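Local coordinates for protein structure-specific endonuclease subunit SLX4 (Thielavia terrestris, PDB 6SEI) that probably serves as the regulatory subunit of the SLX1-SLX4 endonuclease, which cuts branched DNA during repair and recombination, here represented by its C-terminal domain, at residues 78-81 with 82-86; 50-53 with 54-57; 40-43 with 44-48. All blocks are in the same frame, centred on the assembly; numbering follows the deposited sequence.

Interaction 1. Residues 78-81 with 82-86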
ATOM      1  N   ASP B  78     -21.705 -32.631 -12.879  1.00 33.10           N
ATOM      2  CA  ASP B  78     -20.545 -33.278 -12.279  1.00 32.97           C
ATOM      3  C   ASP B  78     -19.450 -33.497 -13.315  1.00 32.53           C
ATOM      4  O   ASP B  78     -18.263 -33.297 -13.030  1.00 30.63           O
ATOM      5  CB  ASP B  78     -20.958 -34.603 -11.641  1.00 32.91           C
ATOM      6  CG  ASP B  78     -21.652 -34.415 -10.304  1.00 32.70           C
ATOM      7  OD1 ASP B  78     -21.303 -33.458  -9.577  1.00 32.02           O
ATOM      8  OD2 ASP B  78     -22.548 -35.226  -9.983  1.00 33.05           O
ATOM      9  N   VAL B  79     -19.833 -33.906 -14.528  1.00 33.79           N
ATOM     10  CA  VAL B  79     -18.877 -34.017 -15.625  1.00 32.94           C
ATOM     11  C   VAL B  79     -18.331 -32.645 -15.997  1.00 32.46           C
ATOM     12  O   VAL B  79     -17.172 -32.520 -16.407  1.00 23.33           O
ATOM     13  CB  VAL B  79     -19.541 -34.721 -16.827  1.00 32.80           C
ATOM     14  CG1 VAL B  79     -18.607 -34.772 -18.020  1.00 24.28           C
ATOM     15  CG2 VAL B  79     -19.976 -36.119 -16.437  1.00 25.32           C
ATOM     16  N   LYS B  80     -19.142 -31.596 -15.849  1.00 32.46           N
ATOM     17  CA  LYS B  80     -18.656 -30.245 -16.113  1.00 31.48           C
ATOM     18  C   LYS B  80     -17.647 -29.811 -15.057  1.00 30.00           C
ATOM     19  O   LYS B  80     -16.593 -29.253 -15.384  1.00 29.30           O
ATOM     20  CB  LYS B  80     -19.825 -29.259 -16.176  1.00 32.22           C
ATOM     21  CG  LYS B  80     -19.400 -27.857 -16.578  1.00 32.01           C
ATOM     22  CD  LYS B  80     -20.490 -26.826 -16.335  1.00 32.25           C
ATOM     23  CE  LYS B  80     -19.912 -25.416 -16.383  1.00 31.62           C
ATOM     24  NZ  LYS B  80     -20.763 -24.426 -15.670  1.00 31.78           N
ATOM     25  N   LYS B  81     -17.959 -30.051 -13.779  1.00 29.69           N
ATOM     26  CA  LYS B  81     -16.993 -29.799 -12.714  1.00 29.20           C
ATOM     27  C   LYS B  81     -15.672 -30.505 -12.993  1.00 28.31           C
ATOM     28  O   LYS B  81     -14.597 -29.916 -12.841  1.00 28.36           O
ATOM     29  CB  LYS B  81     -17.557 -30.258 -11.369  1.00 30.28           C
ATOM     30  CG  LYS B  81     -18.589 -29.334 -10.749  1.00 31.79           C
ATOM     31  CD  LYS B  81     -18.993 -29.851  -9.371  1.00 33.52           C
ATOM     32  CE  LYS B  81     -19.842 -28.838  -8.616  1.00 35.29           C
ATOM     33  NZ  LYS B  81     -20.120 -29.275  -7.216  1.00 37.24           N
ATOM     34  N   TRP B  82     -15.743 -31.773 -13.411  1.00 27.42           N
ATOM     35  CA  TRP B  82     -14.533 -32.554 -13.659  1.00 26.00           C
ATOM     36  C   TRP B  82     -13.684 -31.921 -14.752  1.00 25.46           C
ATOM     37  O   TRP B  82     -12.466 -31.778 -14.602  1.00 25.18           O
ATOM     38  CB  TRP B  82     -14.902 -33.991 -14.034  1.00 25.80           C
ATOM     39  CG  TRP B  82     -13.710 -34.875 -14.282  1.00 25.46           C
ATOM     40  CD1 TRP B  82     -13.013 -35.595 -13.351  1.00 25.49           C
ATOM     41  CD2 TRP B  82     -13.073 -35.130 -15.544  1.00 25.02           C
ATOM     42  NE1 TRP B  82     -11.984 -36.280 -13.955  1.00 25.02           N
ATOM     43  CE2 TRP B  82     -11.998 -36.011 -15.298  1.00 24.77           C
ATOM     44  CE3 TRP B  82     -13.305 -34.699 -16.854  1.00 24.78           C
ATOM     45  CZ2 TRP B  82     -11.163 -36.468 -16.314  1.00 24.36           C
ATOM     46  CZ3 TRP B  82     -12.473 -35.153 -17.861  1.00 24.34           C
ATOM     47  CH2 TRP B  82     -11.417 -36.030 -17.585  1.00 24.20           C
ATOM     48  N   CYS B  83     -14.315 -31.530 -15.862  1.00 25.29           N
ATOM     49  CA  CYS B  83     -13.572 -30.930 -16.966  1.00 24.77           C
ATOM     50  C   CYS B  83     -12.875 -29.652 -16.526  1.00 24.49           C
ATOM     51  O   CYS B  83     -11.691 -29.442 -16.815  1.00 24.24           O
ATOM     52  CB  CYS B  83     -14.511 -30.638 -18.135  1.00 25.01           C
ATOM     53  SG  CYS B  83     -15.105 -32.092 -19.011  1.00 25.27           S
ATOM     54  N   GLU B  84     -13.600 -28.783 -15.818  1.00 24.34           N
ATOM     55  CA  GLU B  84     -13.014 -27.524 -15.377  1.00 23.81           C
ATOM     56  C   GLU B  84     -11.870 -27.761 -14.404  1.00 23.24           C
ATOM     57  O   GLU B  84     -10.868 -27.038 -14.424  1.00 22.84           O
ATOM     58  CB  GLU B  84     -14.088 -26.645 -14.750  1.00 24.34           C
ATOM     59  CG  GLU B  84     -15.234 -26.359 -15.688  1.00 24.91           C
ATOM     60  CD  GLU B  84     -16.054 -25.177 -15.244  1.00 25.60           C
ATOM     61  OE1 GLU B  84     -16.130 -24.940 -14.017  1.00 25.60           O
ATOM     62  OE2 GLU B  84     -16.615 -24.482 -16.119  1.00 26.06           O
ATOM     63  N   SER B  85     -11.994 -28.775 -13.547  1.00 23.25           N
ATOM     64  CA  SER B  85     -10.881 -29.129 -12.677  1.00 22.93           C
ATOM     65  C   SER B  85      -9.678 -29.639 -13.461  1.00 23.16           C
ATOM     66  O   SER B  85      -8.551 -29.545 -12.964  1.00 23.37           O
ATOM     67  CB  SER B  85     -11.329 -30.169 -11.643  1.00 22.47           C
ATOM     68  OG  SER B  85     -11.353 -31.476 -12.183  1.00 22.10           O
ATOM     69  N   LYS B  86      -9.884 -30.140 -14.682  1.00 23.24           N
ATOM     70  CA  LYS B  86      -8.817 -30.721 -15.493  1.00 23.05           C
ATOM     71  C   LYS B  86      -8.302 -29.788 -16.582  1.00 23.07           C
ATOM     72  O   LYS B  86      -7.483 -30.219 -17.402  1.00 23.29           O
ATOM     73  CB  LYS B  86      -9.294 -32.022 -16.152  1.00 20.18           C
ATOM     74  CG  LYS B  86      -9.683 -33.126 -15.194  1.00 20.41           C
ATOM     75  CD  LYS B  86      -8.520 -33.550 -14.331  1.00 20.12           C
ATOM     76  CE  LYS B  86      -8.881 -34.773 -13.519  1.00 20.39           C
ATOM     77  NZ  LYS B  86      -8.171 -34.779 -12.213  1.00 23.57           N
TER
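Lys80 and Glu84, one helical turn apart, cross at a slant on the same flank of helix 76-85. The lysine chain is fully extended, with CG anti to the backbone N (chi1 -175°). It brings CE to 3.4 Å from Glu84 OE2, while NZ stays 4.2 Å from that oxygen, beyond a salt bridge. Both polar ends turn instead to the backbone of another protein's chain, where Lys80 NZ and Glu84 OE1 are hydrogen-bonded. Glu84 CG runs back along the helix near Lys80 O. This is most of helix 76-85, the last helix of the Slx4 domain, which belongs to the helix-turn-helix clan. Four successive i to i+4 backbone bonds run through it, from Trp82 N to Asp78 O through Ser85 N to Lys81 O. On another flank, Trp82 CB rests 3.6 Å from Asp78 O, and its indole leads off toward helix 12-29. There NE1 is hydrogen-bonded to Thr24 OG1, and the ring meets Phe20 edge-to-face. Lys86 CG lies 3.7 Å above the indole plane, over its centre. Cys83 SG sits at the edge of the ring, in its plane. Near the helix end, Ser85 OG donates to Trp82 O at 2.7 Å.

Interaction 2. Residues 50-53 with 54-57; sequences PIIL and EDLT
This is a strand-to-helix junction, where Ile51 and Ile52 of the short strand 51-52 turn into the first turn of helix 53-67 and meet Leu56 and Asp55. Ile52 holds the N-cap position, and its carbonyl starts the helix. Leu56 N donates to Ile52 O at 3.2 Å in a nearly straight bond (168°). Asp55 N reaches the same oxygen only weakly. Thr57 N then bonds to Leu53 O at 2.6 Å. Thr57 OG1 is also placed against that carbonyl, but so close that the detail is doubtful. The side chains of Ile52 and Asp55 run alongside each other in the same direction. Ile52 CG2, anti to its own backbone N, lies along the Asp55 carboxylate, 3.5 Å from CG. The charge itself is met elsewhere, by a salt bridge from Asp55 OD1 to Arg93. On the buried side Ile51 and Leu56 cross at a slant, with Ile51 CG2 4.1 Å from Leu56 CB. Strand 51-52 pairs in parallel with strand 90-91: the backbone of Ile51 bonds to Cys89 and Leu91, and Leu53, at the helix start, to Leu91. Ile51 and Leu56 face Met45 of helix 41-46, while Leu53 and Thr57 pack on helix 76-85.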
ATOM      1  N   PRO B  50     -13.210 -28.940 -27.971  1.00 21.98           N
ATOM      2  CA  PRO B  50     -14.236 -28.516 -27.007  1.00 22.21           C
ATOM      3  C   PRO B  50     -15.221 -29.647 -26.748  1.00 22.33           C
ATOM      4  O   PRO B  50     -15.843 -30.178 -27.672  1.00 17.37           O
ATOM      5  CB  PRO B  50     -14.906 -27.322 -27.698  1.00 17.34           C
ATOM      6  CG  PRO B  50     -13.876 -26.808 -28.635  1.00 17.10           C
ATOM      7  CD  PRO B  50     -13.124 -28.021 -29.120  1.00 21.68           C
ATOM      8  N   ILE B  51     -15.352 -30.016 -25.477  1.00 22.08           N
ATOM      9  CA  ILE B  51     -16.053 -31.231 -25.077  1.00 21.72           C
ATOM     10  C   ILE B  51     -17.531 -30.914 -24.883  1.00 22.36           C
ATOM     11  O   ILE B  51     -17.905 -30.173 -23.971  1.00 22.62           O
ATOM     12  CB  ILE B  51     -15.443 -31.827 -23.803  1.00 20.96           C
ATOM     13  CG1 ILE B  51     -13.982 -32.204 -24.046  1.00 20.09           C
ATOM     14  CG2 ILE B  51     -16.242 -33.032 -23.336  1.00 21.02           C
ATOM     15  CD1 ILE B  51     -13.776 -33.106 -25.240  1.00 19.68           C
ATOM     16  N   ILE B  52     -18.379 -31.481 -25.737  1.00 22.64           N
ATOM     17  CA  ILE B  52     -19.817 -31.355 -25.536  1.00 23.27           C
ATOM     18  C   ILE B  52     -20.210 -32.243 -24.361  1.00 23.77           C
ATOM     19  O   ILE B  52     -20.038 -33.468 -24.405  1.00 23.63           O
ATOM     20  CB  ILE B  52     -20.587 -31.713 -26.813  1.00 23.23           C
ATOM     21  CG1 ILE B  52     -20.474 -30.571 -27.826  1.00 23.07           C
ATOM     22  CG2 ILE B  52     -22.046 -31.994 -26.492  1.00 23.52           C
ATOM     23  CD1 ILE B  52     -20.661 -31.003 -29.261  1.00 23.20           C
ATOM     24  N   LEU B  53     -20.737 -31.620 -23.304  1.00 24.33           N
ATOM     25  CA  LEU B  53     -20.875 -32.294 -22.015  1.00 24.52           C
ATOM     26  C   LEU B  53     -21.851 -33.462 -22.085  1.00 25.28           C
ATOM     27  O   LEU B  53     -21.523 -34.577 -21.667  1.00 25.56           O
ATOM     28  CB  LEU B  53     -21.311 -31.290 -20.951  1.00 24.66           C
ATOM     29  CG  LEU B  53     -20.246 -30.263 -20.573  1.00 24.41           C
ATOM     30  CD1 LEU B  53     -20.873 -29.007 -20.002  1.00 24.58           C
ATOM     31  CD2 LEU B  53     -19.257 -30.877 -19.594  1.00 24.35           C
ATOM     32  N   GLU B  54     -23.058 -33.230 -22.602  1.00 25.86           N
ATOM     33  CA  GLU B  54     -24.051 -34.298 -22.639  1.00 26.85           C
ATOM     34  C   GLU B  54     -23.600 -35.473 -23.493  1.00 26.31           C
ATOM     35  O   GLU B  54     -24.125 -36.579 -23.333  1.00 26.62           O
ATOM     36  CB  GLU B  54     -25.390 -33.759 -23.147  1.00 28.49           C
ATOM     37  CG  GLU B  54     -25.895 -32.536 -22.387  1.00 29.49           C
ATOM     38  CD  GLU B  54     -25.400 -31.231 -22.987  1.00 29.71           C
ATOM     39  OE1 GLU B  54     -24.488 -31.272 -23.842  1.00 29.40           O
ATOM     40  OE2 GLU B  54     -25.927 -30.163 -22.606  1.00 30.10           O
ATOM     41  N   ASP B  55     -22.634 -35.263 -24.388  1.00 25.75           N
ATOM     42  CA  ASP B  55     -22.070 -36.364 -25.160  1.00 25.36           C
ATOM     43  C   ASP B  55     -21.136 -37.215 -24.310  1.00 25.13           C
ATOM     44  O   ASP B  55     -21.288 -38.439 -24.243  1.00 25.65           O
ATOM     45  CB  ASP B  55     -21.338 -35.821 -26.384  1.00 25.14           C
ATOM     46  CG  ASP B  55     -22.284 -35.357 -27.465  1.00 25.74           C
ATOM     47  OD1 ASP B  55     -23.494 -35.650 -27.359  1.00 26.30           O
ATOM     48  OD2 ASP B  55     -21.822 -34.702 -28.422  1.00 25.75           O
ATOM     49  N   LEU B  56     -20.155 -36.585 -23.657  1.00 24.57           N
ATOM     50  CA  LEU B  56     -19.297 -37.331 -22.742  1.00 24.04           C
ATOM     51  C   LEU B  56     -20.095 -37.865 -21.559  1.00 24.44           C
ATOM     52  O   LEU B  56     -19.842 -38.979 -21.083  1.00 24.45           O
ATOM     53  CB  LEU B  56     -18.143 -36.453 -22.257  1.00 23.34           C
ATOM     54  CG  LEU B  56     -17.216 -37.121 -21.235  1.00 17.76           C
ATOM     55  CD1 LEU B  56     -16.436 -38.260 -21.876  1.00 18.42           C
ATOM     56  CD2 LEU B  56     -16.278 -36.112 -20.592  1.00 17.57           C
ATOM     57  N   THR B  57     -21.064 -37.081 -21.074  1.00 24.52           N
ATOM     58  CA  THR B  57     -21.923 -37.530 -19.982  1.00 24.55           C
ATOM     59  C   THR B  57     -22.627 -38.832 -20.342  1.00 24.72           C
ATOM     60  O   THR B  57     -22.616 -39.794 -19.565  1.00 24.83           O
ATOM     61  CB  THR B  57     -22.943 -36.444 -19.639  1.00 25.03           C
ATOM     62  OG1 THR B  57     -22.275 -35.185 -19.517  1.00 24.89           O
ATOM     63  CG2 THR B  57     -23.658 -36.767 -18.336  1.00 25.31           C
TER

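Interaction 3. Residues 40-43 with 44-48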
ATOM      1  N   SER B  40     -10.840 -41.048 -29.577  1.00 25.74           N
ATOM      2  CA  SER B  40     -11.531 -41.318 -28.330  1.00 24.44           C
ATOM      3  C   SER B  40     -11.722 -40.021 -27.550  1.00 23.97           C
ATOM      4  O   SER B  40     -11.114 -38.989 -27.849  1.00 24.42           O
ATOM      5  CB  SER B  40     -10.750 -42.329 -27.494  1.00 23.31           C
ATOM      6  OG  SER B  40      -9.617 -41.723 -26.895  1.00 22.46           O
ATOM      7  N   TRP B  41     -12.582 -40.080 -26.529  1.00 22.17           N
ATOM      8  CA  TRP B  41     -12.817 -38.900 -25.703  1.00 21.41           C
ATOM      9  C   TRP B  41     -11.521 -38.401 -25.082  1.00 21.04           C
ATOM     10  O   TRP B  41     -11.305 -37.188 -24.970  1.00 21.60           O
ATOM     11  CB  TRP B  41     -13.851 -39.205 -24.619  1.00 21.33           C
ATOM     12  CG  TRP B  41     -15.260 -39.201 -25.124  1.00 21.35           C
ATOM     13  CD1 TRP B  41     -16.116 -40.264 -25.173  1.00 21.37           C
ATOM     14  CD2 TRP B  41     -15.977 -38.080 -25.660  1.00 21.43           C
ATOM     15  NE1 TRP B  41     -17.323 -39.874 -25.705  1.00 21.61           N
ATOM     16  CE2 TRP B  41     -17.263 -38.539 -26.013  1.00 21.62           C
ATOM     17  CE3 TRP B  41     -15.658 -36.735 -25.876  1.00 17.22           C
ATOM     18  CZ2 TRP B  41     -18.224 -37.702 -26.570  1.00 17.93           C
ATOM     19  CZ3 TRP B  41     -16.614 -35.907 -26.425  1.00 17.45           C
ATOM     20  CH2 TRP B  41     -17.881 -36.393 -26.766  1.00 18.46           C
ATOM     21  N   HIS B  42     -10.640 -39.322 -24.684  1.00 20.31           N
ATOM     22  CA  HIS B  42      -9.346 -38.929 -24.137  1.00 19.73           C
ATOM     23  C   HIS B  42      -8.513 -38.193 -25.176  1.00 19.91           C
ATOM     24  O   HIS B  42      -7.868 -37.184 -24.867  1.00 20.20           O
ATOM     25  CB  HIS B  42      -8.605 -40.164 -23.625  1.00 19.69           C
ATOM     26  CG  HIS B  42      -7.313 -39.856 -22.932  1.00 19.51           C
ATOM     27  ND1 HIS B  42      -6.301 -40.783 -22.805  1.00 19.66           N
ATOM     28  CD2 HIS B  42      -6.870 -38.732 -22.320  1.00 19.57           C
ATOM     29  CE1 HIS B  42      -5.288 -40.242 -22.151  1.00 19.42           C
ATOM     30  NE2 HIS B  42      -5.609 -38.998 -21.845  1.00 19.49           N
ATOM     31  N   GLU B  43      -8.520 -38.677 -26.419  1.00 20.00           N
ATOM     32  CA  GLU B  43      -7.725 -38.033 -27.458  1.00 20.20           C
ATOM     33  C   GLU B  43      -8.345 -36.714 -27.901  1.00 19.84           C
ATOM     34  O   GLU B  43      -7.631 -35.819 -28.367  1.00 19.50           O
ATOM     35  CB  GLU B  43      -7.550 -38.983 -28.641  1.00 20.83           C
ATOM     36  CG  GLU B  43      -6.695 -40.196 -28.308  1.00 21.24           C
ATOM     37  CD  GLU B  43      -6.797 -41.298 -29.345  1.00 21.55           C
ATOM     38  OE1 GLU B  43      -7.930 -41.607 -29.770  1.00 21.67           O
ATOM     39  OE2 GLU B  43      -5.745 -41.860 -29.726  1.00 21.56           O
ATOM     40  N   LYS B  44      -9.665 -36.571 -27.762  1.00 20.01           N
ATOM     41  CA  LYS B  44     -10.285 -35.277 -28.023  1.00 20.25           C
ATOM     42  C   LYS B  44      -9.800 -34.234 -27.023  1.00 20.80           C
ATOM     43  O   LYS B  44      -9.500 -33.094 -27.397  1.00 21.02           O
ATOM     44  CB  LYS B  44     -11.809 -35.404 -27.985  1.00 19.80           C
ATOM     45  CG  LYS B  44     -12.391 -36.157 -29.173  1.00 19.54           C
ATOM     46  CD  LYS B  44     -13.910 -36.163 -29.151  1.00 19.60           C
ATOM     47  CE  LYS B  44     -14.470 -34.765 -29.350  1.00 19.73           C
ATOM     48  NZ  LYS B  44     -14.031 -34.179 -30.644  1.00 19.56           N
ATOM     49  N   MET B  45      -9.695 -34.614 -25.748  1.00 20.84           N
ATOM     50  CA  MET B  45      -9.221 -33.678 -24.735  1.00 20.45           C
ATOM     51  C   MET B  45      -7.763 -33.309 -24.963  1.00 20.49           C
ATOM     52  O   MET B  45      -7.394 -32.133 -24.866  1.00 20.74           O
ATOM     53  CB  MET B  45      -9.417 -34.276 -23.344  1.00 20.08           C
ATOM     54  CG  MET B  45     -10.863 -34.606 -23.041  1.00 20.16           C
ATOM     55  SD  MET B  45     -11.096 -35.591 -21.554  1.00 20.35           S
ATOM     56  CE  MET B  45     -12.814 -36.060 -21.744  1.00 20.73           C
ATOM     57  N   LEU B  46      -6.919 -34.296 -25.276  1.00 20.30           N
ATOM     58  CA  LEU B  46      -5.507 -34.013 -25.518  1.00 19.95           C
ATOM     59  C   LEU B  46      -5.314 -33.057 -26.687  1.00 19.93           C
ATOM     60  O   LEU B  46      -4.346 -32.289 -26.704  1.00 19.97           O
ATOM     61  CB  LEU B  46      -4.744 -35.313 -25.769  1.00 19.54           C
ATOM     62  CG  LEU B  46      -4.645 -36.261 -24.575  1.00 19.16           C
ATOM     63  CD1 LEU B  46      -3.921 -37.539 -24.966  1.00 19.06           C
ATOM     64  CD2 LEU B  46      -3.945 -35.575 -23.416  1.00 18.73           C
ATOM     65  N   MET B  47      -6.214 -33.083 -27.667  1.00 20.00           N
ATOM     66  CA  MET B  47      -6.147 -32.182 -28.808  1.00 19.93           C
ATOM     67  C   MET B  47      -6.974 -30.918 -28.608  1.00 20.47           C
ATOM     68  O   MET B  47      -7.162 -30.161 -29.565  1.00 20.91           O
ATOM     69  CB  MET B  47      -6.604 -32.906 -30.078  1.00 19.68           C
ATOM     70  CG  MET B  47      -5.762 -34.117 -30.440  1.00 19.47           C
ATOM     71  SD  MET B  47      -6.233 -34.836 -32.027  1.00 19.62           S
ATOM     72  CE  MET B  47      -7.861 -35.472 -31.631  1.00 20.06           C
ATOM     73  N   TYR B  48      -7.473 -30.686 -27.391  1.00 20.52           N
ATOM     74  CA  TYR B  48      -8.278 -29.511 -27.043  1.00 20.43           C
ATOM     75  C   TYR B  48      -9.571 -29.422 -27.850  1.00 20.79           C
ATOM     76  O   TYR B  48     -10.058 -28.324 -28.130  1.00 20.84           O
ATOM     77  CB  TYR B  48      -7.492 -28.206 -27.200  1.00 20.24           C
ATOM     78  CG  TYR B  48      -6.106 -28.188 -26.598  1.00 20.30           C
ATOM     79  CD1 TYR B  48      -5.920 -28.116 -25.222  1.00 20.39           C
ATOM     80  CD2 TYR B  48      -4.982 -28.208 -27.412  1.00 20.29           C
ATOM     81  CE1 TYR B  48      -4.645 -28.085 -24.676  1.00 20.42           C
ATOM     82  CE2 TYR B  48      -3.711 -28.175 -26.879  1.00 20.24           C
ATOM     83  CZ  TYR B  48      -3.544 -28.115 -25.515  1.00 20.40           C
ATOM     84  OH  TYR B  48      -2.269 -28.086 -24.999  1.00 20.45           O
TER
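His42 and Leu46 meet one turn apart on helix 41-46. Leu46 CD1 lies over one face of the imidazole, 4.1 Å from its centroid and 21° off the ring normal, in a CH-pi contact. The imidazole takes this place because CG is anti to the backbone N (chi1 -175°), which swings the ring along the helix toward Leu46. It also touches Val27 and Val28 of helix 12-29. Replacing His42 by an alanine would probably leave Leu46 CD1 without its flat partner and open a gap toward those valines. Met45 faces the protein interior. Its chain is extended beyond CG and passes close to the preceding turn, near Trp41 O. It reaches on to Ile51, Leu56 and Val27.

The helix is short and defined at both ends. Ser40 and Glu43 form a capping box at the start: Glu43 N donates to Ser40 OG, and Ser40 N returns a bond to Glu43 OE1 at 3.0 Å. A Schellman motif closes the other end, with Tyr48 at positive phi as the C-prime residue.

The Lys44 side is looser. Its CD and CE graze the Trp41 indole, with CD 3.8 Å from Trp41 CE3. The lysine chain bends twice near its end and turns away, and NZ finds Asp49 in a salt bridge. The Trp41 ring also meets Trp59, with the planes at about 55°. Leu46 O, at the far end, is hydrogen-bonded to an aromatic side chain on another protein's chain.

In the fold
The three contacts follow one another along the chain, with interaction 3 first and interaction 1 last. Interaction 2 touches both others, its centre about 11 Å from each of theirs. Leu56 is the shared residue: its CD1 is 3.6 Å from Trp41 CG of interaction 3, and its CD2 is 3.7 Å from Val79 CG1 of interaction 1. Leu53 CD2 adds a contact to Lys80 CA at 3.6 Å. Interactions 1 and 3, with centres about 14 Å apart, meet where Trp82 CZ3 lies 4.0 Å from Met45 SD. A bound zinc ion is about 10 Å from the side chain of Glu43. Asp66 and Asp71, outside all three contacts, bind a calcium ion.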